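Local coordinates for beta-glucanase (Clostridium thermocellum, PDB 3WVJ), which hydrolyses mixed-linkage beta-1,3-1,4-glucans such as lichenan as an endo-acting glucanase, using a glycoside hydrolase family 16 catalytic module with a beta-jellyroll fold, at residues A[49-54]-A[59-64]; A[146-151]-A[208-213]. All coordinates share one frame; numbering follows the deposited sequence.

Contact 1: residues A[49-54]-A[59-64]; sequences LTLDRE and YPYKSG
K62 and E54 meet at the loop end of an antiparallel beta hairpin, where strand 46-53 turns back into strand 61-72 of the jellyroll. These two, with Y61, bury the most surface here. Between the strands, K62 and D52 form a hydrogen-bonded pair: K62 N gives its hydrogen to D52 O at 2.7 Å, and D52 N returns one to K62 O at 2.9 Å. The lysine chain starts with CG wedged between its backbone N and carbonyl carbon (chi1 48°) and then runs fully extended, which carries it across the other strand until CE lies 3.2 Å from R53 O. E54 crosses it at about a right angle, with E54 OE1 3.8 Å from K62 CD. The opposite charges of E54 OE1 and K62 NZ stay beyond salt-bridge range, and the carboxylate pairs instead with K36 through OE2. Y61 takes the other side: its CB rests on L51 CD1 at 3.8 Å, while Y61 CE1 comes to the edge of the R53 guanidinium, near its plane, the two side chains lying side by side and their planes 57° apart. That ring also meets Y198 edge-to-face. Past the paired strands, E54 N still reaches P60 O, from well above the carbonyl plane. A single water closes the mouth of the loop, donating to E54 O at 2.5 Å and to Y59 O at 2.7 Å.

Contact 2: residues A[146-151]-A[208-213]; sequences FHTYGF and YEYVKY
F146, just ahead of strand 147-154, and E209 make the larger of the two contacts between side chains. Strands 147-154 and 204-214 are not paired with each other: strand 75-82 runs between them in the jellyroll sheet and pairs with both, so 146-151 and 208-213 touch by reaching over it, and no hydrogen bond joins them. The first contact sets a carboxylate on an aromatic ring. E209 OE2 stands 3.4 Å above the plane of the F146 ring, displaced toward the rim and nearest to F146 CG, and the carboxylate is tilted 51° from the ring. The aliphatic part of the same side chain packs too: with CG anti to the carbonyl carbon (chi1 -53°) and the chain extended beyond it, E209 lays CG 3.6 Å from F146 CD1 and carries OE2 over the ring. The second is a methyl-to-hydroxyl contact: T148 CG2 lies 3.4 Å from Y210 OH, the threonine crossing the phenol at a slant. Y210 OH is hydrogen-bonded to E78. A classic beta bulge lets E209 and Y210 both face R80 on the intervening strand, and the side chains of F146 and T148 touch R80 as well. A charged carboxylate over the electron-rich ring face would probably be disfavoured, so the weak, long ion pair from E209 OE2 to R80 NH1 probably offsets part of that cost.

Strands 46-53 and 204-214 are antiparallel neighbours, and they tie the two contacts together: L49 of contact 1 packs on Y208 of contact 2, CD1 to CE2 at 3.8 Å, although the contact centres are about 23 Å apart. Contact 1, about 16 Å from the chain centre, is held by backbone hydrogen bonds, with charged side chains at its loop end. Contact 2 lies nearer the middle, at about 10 Å, and is made mainly through side chains, with no hydrogen bond, burying 186 Å² against 581 Å². Both are partly buried; contact 1 joins adjacent paired strands of a hairpin, whereas contact 2 reaches across a third.

Contact 1: residues A[49-54]-A[59-64]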
ATOM      1  N   LEU A  49       0.588 -10.172  -5.099  1.00 40.78           N
ATOM      2  CA  LEU A  49       1.623  -9.427  -5.757  1.00 39.41           C
ATOM      3  C   LEU A  49       2.885 -10.243  -5.658  1.00 40.34           C
ATOM      4  O   LEU A  49       3.241 -10.707  -4.570  1.00 40.75           O
ATOM      5  CB  LEU A  49       1.884  -8.058  -5.047  1.00 37.94           C
ATOM      6  CG  LEU A  49       0.709  -7.087  -5.014  1.00 37.04           C
ATOM      7  CD1 LEU A  49       1.232  -5.783  -4.344  1.00 35.39           C
ATOM      8  CD2 LEU A  49       0.229  -6.772  -6.415  1.00 37.02           C
ATOM      9  N   THR A  50       3.549 -10.464  -6.792  1.00 40.76           N
ATOM     10  CA  THR A  50       4.741 -11.326  -6.808  1.00 42.12           C
ATOM     11  C   THR A  50       5.923 -10.552  -7.340  1.00 41.45           C
ATOM     12  O   THR A  50       5.885 -10.056  -8.465  1.00 40.90           O
ATOM     13  CB  THR A  50       4.540 -12.615  -7.634  1.00 43.93           C
ATOM     14  OG1 THR A  50       3.392 -13.311  -7.131  1.00 44.60           O
ATOM     15  CG2 THR A  50       5.749 -13.532  -7.506  1.00 45.47           C
ATOM     16  N   LEU A  51       6.931 -10.419  -6.488  1.00 41.93           N
ATOM     17  CA  LEU A  51       8.210  -9.825  -6.826  1.00 41.77           C
ATOM     18  C   LEU A  51       9.065 -10.977  -7.295  1.00 44.09           C
ATOM     19  O   LEU A  51       9.197 -12.025  -6.626  1.00 45.47           O
ATOM     20  CB  LEU A  51       8.825  -9.228  -5.611  1.00 41.17           C
ATOM     21  CG  LEU A  51      10.319  -8.874  -5.644  1.00 41.36           C
ATOM     22  CD1 LEU A  51      10.594  -7.930  -6.785  1.00 40.42           C
ATOM     23  CD2 LEU A  51      10.728  -8.212  -4.336  1.00 40.68           C
ATOM     24  N   ASP A  52       9.611 -10.801  -8.476  1.00 45.35           N
ATOM     25  CA  ASP A  52      10.347 -11.844  -9.153  1.00 49.01           C
ATOM     26  C   ASP A  52      11.402 -11.188 -10.028  1.00 49.55           C
ATOM     27  O   ASP A  52      11.366  -9.963 -10.306  1.00 48.37           O
ATOM     28  CB  ASP A  52       9.394 -12.756  -9.938  1.00 49.87           C
ATOM     29  CG  ASP A  52      10.011 -14.117 -10.257  1.00 53.73           C
ATOM     30  OD1 ASP A  52      11.096 -14.513  -9.766  1.00 53.70           O
ATOM     31  OD2 ASP A  52       9.411 -14.817 -11.057  1.00 56.08           O
ATOM     32  N   ARG A  53      12.394 -11.972 -10.390  1.00 52.64           N
ATOM     33  CA  ARG A  53      13.429 -11.520 -11.250  1.00 55.10           C
ATOM     34  C   ARG A  53      12.807 -11.157 -12.576  1.00 54.58           C
ATOM     35  O   ARG A  53      11.778 -11.737 -12.970  1.00 52.93           O
ATOM     36  CB  ARG A  53      14.455 -12.638 -11.434  1.00 62.45           C
ATOM     37  CG  ARG A  53      15.785 -12.182 -12.042  1.00 69.63           C
ATOM     38  CD  ARG A  53      16.944 -12.959 -11.458  1.00 77.19           C
ATOM     39  NE  ARG A  53      17.047 -12.608 -10.042  1.00 87.02           N
ATOM     40  CZ  ARG A  53      17.457 -13.433  -9.076  1.00 91.86           C
ATOM     41  NH1 ARG A  53      17.829 -14.683  -9.354  1.00 96.43           N
ATOM     42  NH2 ARG A  53      17.494 -12.997  -7.821  1.00 92.27           N
ATOM     43  N   GLU A  54      13.444 -10.213 -13.264  1.00 54.78           N
ATOM     44  CA  GLU A  54      12.980  -9.695 -14.536  1.00 57.63           C
ATOM     45  C   GLU A  54      14.084  -9.912 -15.492  1.00 60.48           C
ATOM     46  O   GLU A  54      15.198  -9.665 -15.136  1.00 60.08           O
ATOM     47  CB  GLU A  54      12.694  -8.174 -14.433  1.00 56.22           C
ATOM     48  CG  GLU A  54      12.761  -7.412 -15.755  1.00 59.56           C
ATOM     49  CD  GLU A  54      11.437  -7.450 -16.542  1.00 64.14           C
ATOM     50  OE1 GLU A  54      10.791  -8.524 -16.674  1.00 66.17           O
ATOM     51  OE2 GLU A  54      11.018  -6.368 -17.031  1.00 68.13           O
ATOM     52  N   TYR A  59      15.188  -3.073 -15.557  1.00 51.79           N
ATOM     53  CA  TYR A  59      15.139  -3.206 -14.112  1.00 50.35           C
ATOM     54  C   TYR A  59      15.471  -4.688 -13.832  1.00 49.17           C
ATOM     55  O   TYR A  59      15.252  -5.505 -14.686  1.00 49.15           O
ATOM     56  CB  TYR A  59      13.740  -2.761 -13.649  1.00 53.92           C
ATOM     57  CG  TYR A  59      13.456  -1.292 -14.109  1.00 56.65           C
ATOM     58  CD1 TYR A  59      13.579  -0.229 -13.208  1.00 56.57           C
ATOM     59  CD2 TYR A  59      13.147  -0.987 -15.490  1.00 60.60           C
ATOM     60  CE1 TYR A  59      13.396   1.109 -13.595  1.00 56.10           C
ATOM     61  CE2 TYR A  59      12.967   0.361 -15.905  1.00 60.63           C
ATOM     62  CZ  TYR A  59      13.075   1.402 -14.954  1.00 59.02           C
ATOM     63  OH  TYR A  59      12.887   2.750 -15.337  1.00 55.60           O
ATOM     64  N   PRO A  60      16.074  -4.996 -12.688  1.00 47.23           N
ATOM     65  CA  PRO A  60      16.530  -6.355 -12.385  1.00 47.67           C
ATOM     66  C   PRO A  60      15.389  -7.163 -11.843  1.00 45.48           C
ATOM     67  O   PRO A  60      15.453  -8.388 -11.832  1.00 47.11           O
ATOM     68  CB  PRO A  60      17.630  -6.154 -11.308  1.00 47.73           C
ATOM     69  CG  PRO A  60      17.618  -4.707 -10.989  1.00 46.37           C
ATOM     70  CD  PRO A  60      16.602  -3.976 -11.753  1.00 46.56           C
ATOM     71  N   TYR A  61      14.346  -6.455 -11.410  1.00 41.82           N
ATOM     72  CA  TYR A  61      13.184  -7.076 -10.836  1.00 40.67           C
ATOM     73  C   TYR A  61      11.842  -6.606 -11.402  1.00 38.91           C
ATOM     74  O   TYR A  61      11.723  -5.494 -11.880  1.00 37.55           O
ATOM     75  CB  TYR A  61      13.180  -6.909  -9.333  1.00 39.74           C
ATOM     76  CG  TYR A  61      14.497  -7.356  -8.729  1.00 40.87           C
ATOM     77  CD1 TYR A  61      14.856  -8.734  -8.722  1.00 42.61           C
ATOM     78  CD2 TYR A  61      15.413  -6.414  -8.257  1.00 39.92           C
ATOM     79  CE1 TYR A  61      16.048  -9.145  -8.198  1.00 43.79           C
ATOM     80  CE2 TYR A  61      16.611  -6.814  -7.699  1.00 41.18           C
ATOM     81  CZ  TYR A  61      16.921  -8.197  -7.681  1.00 43.31           C
ATOM     82  OH  TYR A  61      18.106  -8.647  -7.169  1.00 44.99           O
ATOM     83  N   LYS A  62      10.850  -7.499 -11.384  1.00 38.85           N
ATOM     84  CA  LYS A  62       9.475  -7.095 -11.688  1.00 37.74           C
ATOM     85  C   LYS A  62       8.597  -7.353 -10.492  1.00 36.95           C
ATOM     86  O   LYS A  62       8.784  -8.364  -9.751  1.00 38.01           O
ATOM     87  CB  LYS A  62       8.891  -7.777 -12.917  1.00 38.74           C
ATOM     88  CG  LYS A  62       9.121  -9.297 -12.900  1.00 40.67           C
ATOM     89  CD  LYS A  62       8.396  -9.935 -14.066  1.00 42.16           C
ATOM     90  CE  LYS A  62       8.840 -11.400 -14.112  1.00 44.54           C
ATOM     91  NZ  LYS A  62       8.273 -11.985 -15.319  1.00 46.36           N
ATOM     92  N   SER A  63       7.606  -6.499 -10.366  1.00 35.36           N
ATOM     93  CA  SER A  63       6.630  -6.715  -9.378  1.00 35.19           C
ATOM     94  C   SER A  63       5.266  -6.106  -9.757  1.00 34.39           C
ATOM     95  O   SER A  63       5.023  -5.707 -10.899  1.00 34.35           O
ATOM     96  CB  SER A  63       7.128  -6.119  -8.031  1.00 33.89           C
ATOM     97  OG  SER A  63       6.365  -6.675  -6.969  1.00 33.99           O
ATOM     98  N   GLY A  64       4.374  -6.016  -8.771  1.00 34.02           N
ATOM     99  CA  GLY A  64       2.955  -5.702  -9.040  1.00 33.85           C
ATOM    100  C   GLY A  64       2.545  -4.447  -8.271  1.00 32.73           C
ATOM    101  O   GLY A  64       2.944  -4.270  -7.103  1.00 31.98           O
TER
HETATM  102  O   HOH W   1      16.004  -7.581 -16.322  1.00 42.10           O

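Contact 2: residues A[146-151]-A[208-213]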
ATOM      1  N   PHE A 146      -3.220 -13.434   7.900  1.00 56.96           N
ATOM      2  CA  PHE A 146      -3.839 -12.210   7.449  1.00 54.30           C
ATOM      3  C   PHE A 146      -4.273 -11.418   8.663  1.00 54.15           C
ATOM      4  O   PHE A 146      -4.592 -12.020   9.687  1.00 56.46           O
ATOM      5  CB  PHE A 146      -4.995 -12.534   6.499  1.00 54.62           C
ATOM      6  CG  PHE A 146      -4.537 -13.103   5.199  1.00 53.67           C
ATOM      7  CD1 PHE A 146      -4.387 -12.291   4.103  1.00 51.23           C
ATOM      8  CD2 PHE A 146      -4.262 -14.472   5.077  1.00 56.08           C
ATOM      9  CE1 PHE A 146      -3.961 -12.781   2.909  1.00 50.69           C
ATOM     10  CE2 PHE A 146      -3.848 -14.988   3.868  1.00 55.66           C
ATOM     11  CZ  PHE A 146      -3.681 -14.129   2.794  1.00 53.23           C
ATOM     12  N   HIS A 147      -4.239 -10.088   8.557  1.00 51.22           N
ATOM     13  CA  HIS A 147      -4.741  -9.218   9.595  1.00 51.38           C
ATOM     14  C   HIS A 147      -5.388  -8.091   8.897  1.00 49.88           C
ATOM     15  O   HIS A 147      -5.205  -7.945   7.720  1.00 48.41           O
ATOM     16  CB  HIS A 147      -3.572  -8.709  10.432  1.00 50.78           C
ATOM     17  CG  HIS A 147      -3.062  -9.728  11.417  1.00 52.83           C
ATOM     18  ND1 HIS A 147      -2.085 -10.596  11.112  1.00 53.31           N
ATOM     19  CD2 HIS A 147      -3.434  -9.994  12.710  1.00 54.89           C
ATOM     20  CE1 HIS A 147      -1.829 -11.365  12.171  1.00 55.51           C
ATOM     21  NE2 HIS A 147      -2.656 -11.000  13.145  1.00 56.54           N
ATOM     22  N   THR A 148      -6.149  -7.254   9.583  1.00 50.84           N
ATOM     23  CA  THR A 148      -6.651  -6.058   8.913  1.00 49.80           C
ATOM     24  C   THR A 148      -5.936  -4.831   9.454  1.00 48.64           C
ATOM     25  O   THR A 148      -5.489  -4.826  10.617  1.00 49.32           O
ATOM     26  CB  THR A 148      -8.140  -5.855   9.116  1.00 51.83           C
ATOM     27  OG1 THR A 148      -8.300  -5.406  10.458  1.00 54.41           O
ATOM     28  CG2 THR A 148      -8.908  -7.151   8.894  1.00 53.91           C
ATOM     29  N   TYR A 149      -5.802  -3.825   8.590  1.00 46.67           N
ATOM     30  CA  TYR A 149      -5.035  -2.594   8.867  1.00 44.87           C
ATOM     31  C   TYR A 149      -5.827  -1.509   8.180  1.00 44.50           C
ATOM     32  O   TYR A 149      -6.525  -1.767   7.169  1.00 44.67           O
ATOM     33  CB  TYR A 149      -3.638  -2.613   8.239  1.00 42.49           C
ATOM     34  CG  TYR A 149      -2.800  -3.803   8.644  1.00 43.11           C
ATOM     35  CD1 TYR A 149      -1.997  -3.761   9.796  1.00 42.99           C
ATOM     36  CD2 TYR A 149      -2.840  -4.978   7.908  1.00 43.00           C
ATOM     37  CE1 TYR A 149      -1.245  -4.861  10.179  1.00 43.86           C
ATOM     38  CE2 TYR A 149      -2.104  -6.056   8.279  1.00 43.81           C
ATOM     39  CZ  TYR A 149      -1.304  -5.994   9.412  1.00 44.19           C
ATOM     40  OH  TYR A 149      -0.568  -7.079   9.770  1.00 45.14           O
ATOM     41  N   GLY A 150      -5.741  -0.290   8.693  1.00 43.55           N
ATOM     42  CA  GLY A 150      -6.613   0.761   8.148  1.00 43.14           C
ATOM     43  C   GLY A 150      -6.276   2.109   8.728  1.00 42.24           C
ATOM     44  O   GLY A 150      -5.497   2.175   9.676  1.00 42.53           O
ATOM     45  N   PHE A 151      -6.859   3.170   8.145  1.00 41.43           N
ATOM     46  CA  PHE A 151      -6.791   4.523   8.700  1.00 41.23           C
ATOM     47  C   PHE A 151      -8.090   5.272   8.471  1.00 42.41           C
ATOM     48  O   PHE A 151      -8.722   5.122   7.402  1.00 42.23           O
ATOM     49  CB  PHE A 151      -5.635   5.308   8.115  1.00 39.16           C
ATOM     50  CG  PHE A 151      -5.499   5.204   6.621  1.00 37.74           C
ATOM     51  CD1 PHE A 151      -6.107   6.145   5.768  1.00 37.05           C
ATOM     52  CD2 PHE A 151      -4.730   4.188   6.045  1.00 36.70           C
ATOM     53  CE1 PHE A 151      -5.967   6.080   4.387  1.00 35.65           C
ATOM     54  CE2 PHE A 151      -4.617   4.104   4.662  1.00 35.38           C
ATOM     55  CZ  PHE A 151      -5.230   5.047   3.823  1.00 34.89           C
ATOM     56  N   TYR A 208      -3.559 -10.224  -0.424  1.00 45.82           N
ATOM     57  CA  TYR A 208      -4.579  -9.288   0.055  1.00 45.16           C
ATOM     58  C   TYR A 208      -5.912  -9.987  -0.084  1.00 47.79           C
ATOM     59  O   TYR A 208      -6.163 -10.539  -1.118  1.00 48.12           O
ATOM     60  CB  TYR A 208      -4.551  -8.016  -0.816  1.00 42.41           C
ATOM     61  CG  TYR A 208      -3.190  -7.275  -0.801  1.00 40.04           C
ATOM     62  CD1 TYR A 208      -3.029  -6.122  -0.038  1.00 38.94           C
ATOM     63  CD2 TYR A 208      -2.069  -7.751  -1.507  1.00 39.63           C
ATOM     64  CE1 TYR A 208      -1.821  -5.450   0.005  1.00 37.31           C
ATOM     65  CE2 TYR A 208      -0.832  -7.113  -1.428  1.00 38.51           C
ATOM     66  CZ  TYR A 208      -0.734  -5.926  -0.687  1.00 37.14           C
ATOM     67  OH  TYR A 208       0.423  -5.191  -0.555  1.00 36.11           O
ATOM     68  N   GLU A 209      -6.789  -9.917   0.908  1.00 50.26           N
ATOM     69  CA  GLU A 209      -8.141 -10.499   0.739  1.00 53.99           C
ATOM     70  C   GLU A 209      -9.172  -9.471   0.335  1.00 52.63           C
ATOM     71  O   GLU A 209     -10.110  -9.793  -0.369  1.00 53.45           O
ATOM     72  CB  GLU A 209      -8.635 -11.176   2.011  1.00 57.71           C
ATOM     73  CG  GLU A 209      -7.694 -12.202   2.604  1.00 61.36           C
ATOM     74  CD  GLU A 209      -8.369 -12.954   3.715  1.00 66.12           C
ATOM     75  OE1 GLU A 209      -9.551 -12.613   3.996  1.00 70.00           O
ATOM     76  OE2 GLU A 209      -7.761 -13.904   4.256  1.00 69.31           O
ATOM     77  N   TYR A 210      -9.024  -8.254   0.845  1.00 50.74           N
ATOM     78  CA  TYR A 210      -9.993  -7.198   0.513  1.00 50.10           C
ATOM     79  C   TYR A 210      -9.428  -5.790   0.751  1.00 47.85           C
ATOM     80  O   TYR A 210      -8.349  -5.621   1.327  1.00 46.35           O
ATOM     81  CB  TYR A 210     -11.324  -7.356   1.253  1.00 51.75           C
ATOM     82  CG  TYR A 210     -11.370  -7.155   2.777  1.00 52.61           C
ATOM     83  CD1 TYR A 210     -11.112  -5.902   3.362  1.00 51.31           C
ATOM     84  CD2 TYR A 210     -11.734  -8.204   3.616  1.00 54.66           C
ATOM     85  CE1 TYR A 210     -11.150  -5.731   4.742  1.00 51.94           C
ATOM     86  CE2 TYR A 210     -11.804  -8.033   4.980  1.00 55.48           C
ATOM     87  CZ  TYR A 210     -11.528  -6.798   5.522  1.00 54.23           C
ATOM     88  OH  TYR A 210     -11.614  -6.645   6.865  1.00 55.96           O
ATOM     89  N   VAL A 211     -10.203  -4.822   0.283  1.00 47.21           N
ATOM     90  CA  VAL A 211     -10.020  -3.402   0.516  1.00 45.44           C
ATOM     91  C   VAL A 211     -11.448  -2.856   0.629  1.00 47.35           C
ATOM     92  O   VAL A 211     -12.355  -3.207  -0.191  1.00 47.41           O
ATOM     93  CB  VAL A 211      -9.330  -2.781  -0.686  1.00 43.44           C
ATOM     94  CG1 VAL A 211      -9.581  -1.284  -0.737  1.00 42.55           C
ATOM     95  CG2 VAL A 211      -7.855  -3.085  -0.666  1.00 41.22           C
ATOM     96  N   LYS A 212     -11.677  -2.077   1.687  1.00 48.27           N
ATOM     97  CA  LYS A 212     -12.970  -1.455   1.979  1.00 50.20           C
ATOM     98  C   LYS A 212     -12.765   0.009   2.314  1.00 49.77           C
ATOM     99  O   LYS A 212     -11.747   0.416   2.950  1.00 49.06           O
ATOM    100  CB  LYS A 212     -13.680  -2.171   3.125  1.00 53.43           C
ATOM    101  CG  LYS A 212     -14.080  -3.592   2.793  1.00 55.92           C
ATOM    102  CD  LYS A 212     -14.430  -4.411   4.022  1.00 59.87           C
ATOM    103  CE  LYS A 212     -15.056  -5.731   3.602  1.00 63.11           C
ATOM    104  NZ  LYS A 212     -15.506  -6.512   4.791  1.00 68.95           N
ATOM    105  N   TYR A 213     -13.679   0.823   1.815  1.00 49.77           N
ATOM    106  CA  TYR A 213     -13.738   2.241   2.184  1.00 49.38           C
ATOM    107  C   TYR A 213     -15.145   2.611   2.694  1.00 52.28           C
ATOM    108  O   TYR A 213     -16.191   2.264   2.069  1.00 54.13           O
ATOM    109  CB  TYR A 213     -13.266   3.130   1.018  1.00 46.91           C
ATOM    110  CG  TYR A 213     -13.720   4.598   1.101  1.00 47.05           C
ATOM    111  CD1 TYR A 213     -12.907   5.562   1.715  1.00 46.51           C
ATOM    112  CD2 TYR A 213     -14.952   5.018   0.553  1.00 47.92           C
ATOM    113  CE1 TYR A 213     -13.292   6.887   1.784  1.00 46.16           C
ATOM    114  CE2 TYR A 213     -15.339   6.337   0.630  1.00 48.41           C
ATOM    115  CZ  TYR A 213     -14.491   7.251   1.232  1.00 47.14           C
ATOM    116  OH  TYR A 213     -14.858   8.542   1.356  1.00 47.58           O
TER